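Local coordinates for protein intracellular serine protease (Bacillus licheniformis, PDB 4ZOQ) that probably acts as a subtilisin-like serine endopeptidase, a lanthipeptide protease that cuts peptide bonds in a sequence-specific manner, at residues B[198-203]-B[220-225]. Numbering follows the deposited sequence.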
# COMPACT_ATOMS: atom_id res chain seq x y z
N HIS B 198 -4.69 -10.63 -8.06
CA HIS B 198 -4.18 -9.41 -8.69
C HIS B 198 -3.67 -8.37 -7.66
O HIS B 198 -3.30 -7.25 -8.01
CB HIS B 198 -5.24 -8.79 -9.60
CG HIS B 198 -5.81 -9.74 -10.59
ND1 HIS B 198 -5.06 -10.32 -11.59
CD2 HIS B 198 -7.08 -10.20 -10.76
CE1 HIS B 198 -5.83 -11.12 -12.32
NE2 HIS B 198 -7.06 -11.05 -11.84
N VAL B 199 -3.65 -8.73 -6.39
CA VAL B 199 -2.97 -7.90 -5.41
C VAL B 199 -1.66 -8.61 -4.97
O VAL B 199 -1.66 -9.80 -4.65
CB VAL B 199 -3.86 -7.64 -4.18
CG1 VAL B 199 -3.07 -6.95 -3.11
CG2 VAL B 199 -5.13 -6.84 -4.58
N VAL B 200 -0.55 -7.88 -5.03
CA VAL B 200 0.76 -8.43 -4.67
C VAL B 200 1.03 -8.27 -3.17
O VAL B 200 1.29 -7.16 -2.68
CB VAL B 200 1.87 -7.72 -5.46
CG1 VAL B 200 3.25 -8.30 -5.12
CG2 VAL B 200 1.59 -7.80 -6.98
N SER B 201 0.99 -9.38 -2.43
CA SER B 201 1.17 -9.31 -0.99
C SER B 201 2.67 -9.29 -0.59
O SER B 201 3.43 -10.15 -1.01
CB SER B 201 0.46 -10.49 -0.34
OG SER B 201 0.54 -10.41 1.06
N VAL B 202 3.09 -8.29 0.19
CA VAL B 202 4.50 -8.08 0.50
C VAL B 202 4.81 -8.19 2.01
O VAL B 202 4.22 -7.47 2.83
CB VAL B 202 4.99 -6.69 -0.02
CG1 VAL B 202 6.47 -6.46 0.27
CG2 VAL B 202 4.70 -6.50 -1.51
N GLY B 203 5.75 -9.08 2.35
CA GLY B 203 6.22 -9.26 3.71
C GLY B 203 7.50 -8.49 3.99
O GLY B 203 8.05 -7.83 3.11
N GLU B 220 0.04 -16.64 -0.13
CA GLU B 220 -0.25 -15.35 -0.76
C GLU B 220 0.97 -14.43 -0.84
O GLU B 220 0.99 -13.56 -1.69
CB GLU B 220 -1.38 -14.60 -0.03
CG GLU B 220 -0.97 -13.98 1.29
CD GLU B 220 -2.06 -13.10 1.89
OE1 GLU B 220 -3.19 -13.63 2.12
OE2 GLU B 220 -1.81 -11.89 2.15
N ILE B 221 1.95 -14.62 0.05
CA ILE B 221 3.15 -13.77 0.05
C ILE B 221 3.86 -13.92 -1.30
O ILE B 221 4.15 -15.05 -1.72
CB ILE B 221 4.15 -14.15 1.11
CG1 ILE B 221 3.52 -14.27 2.50
CG2 ILE B 221 5.33 -13.16 1.08
CD1 ILE B 221 3.02 -13.01 3.09
N GLU B 222 4.12 -12.81 -1.98
CA GLU B 222 4.80 -12.88 -3.27
C GLU B 222 6.21 -12.36 -3.22
O GLU B 222 7.09 -12.86 -3.94
CB GLU B 222 4.06 -12.10 -4.35
CG GLU B 222 2.83 -12.79 -4.81
CD GLU B 222 2.38 -12.31 -6.15
OE1 GLU B 222 3.23 -12.33 -7.07
OE2 GLU B 222 1.21 -11.89 -6.27
N PHE B 223 6.40 -11.33 -2.40
CA PHE B 223 7.71 -10.73 -2.26
C PHE B 223 7.94 -10.30 -0.83
O PHE B 223 7.03 -10.22 -0.01
CB PHE B 223 7.88 -9.51 -3.15
CG PHE B 223 7.77 -9.78 -4.60
CD1 PHE B 223 8.81 -10.40 -5.29
CD2 PHE B 223 6.65 -9.35 -5.31
CE1 PHE B 223 8.72 -10.62 -6.63
CE2 PHE B 223 6.55 -9.56 -6.66
CZ PHE B 223 7.58 -10.20 -7.33
N THR B 224 9.18 -9.95 -0.60
CA THR B 224 9.64 -9.45 0.65
C THR B 224 10.47 -8.19 0.41
O THR B 224 10.98 -7.96 -0.70
CB THR B 224 10.39 -10.63 1.34
OG1 THR B 224 9.58 -11.18 2.39
CG2 THR B 224 11.69 -10.26 1.84
N ALA B 225 10.55 -7.32 1.42
CA ALA B 225 11.45 -6.17 1.34
C ALA B 225 11.95 -5.81 2.75
O ALA B 225 11.31 -6.18 3.74
CB ALA B 225 10.77 -4.98 0.66
O HOH W 1 -1.03 -10.99 -7.12
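Ser201 O takes the amide of Glu222 in a nearly straight hydrogen bond, 2.9 Å from N to O, with the donor in the carbonyl plane. The same oxygen draws a weak second bond from Phe223 N. Further along, Gly203 N gives its hydrogen to Phe223 O at 2.9 Å, and Gly203 O accepts Ala225 N at 3.1 Å. This is a parallel ladder between strands 200-205 and 221-226, at one edge of the central subtilase sheet, with 221-226 outermost in this chain. On its other side, strand 200-205 is bonded to strand 168-172 through the backbone of Val200 and Val202.

Side chains close the start of the ladder. With OG turned away from the backbone N (chi1 -176°), the Ser201 hydroxyl reaches Glu220. Ser201 OG donates to the anti lone pair of Glu220 OE2 at 3.0 Å, and Ser194 OG bonds the same oxygen. Glu222 OE2 receives a water at 2.6 Å, which also gives a weak bond to Val199 O. Glu222 OE1 is hydrogen-bonded to His307 NE2. Val200 CG1 meets the edge of the Phe223 ring, 3.6 Å from CD2. Val202 packs on helix 275-297, whose first turn holds Ser276, predicted to belong to the charge relay system.

Thr224 OG1 is buried without a partner. Three good backbone bonds and one weak set the pairing; hydrogen-bond partners at both glutamate carboxylates probably stabilise their charge.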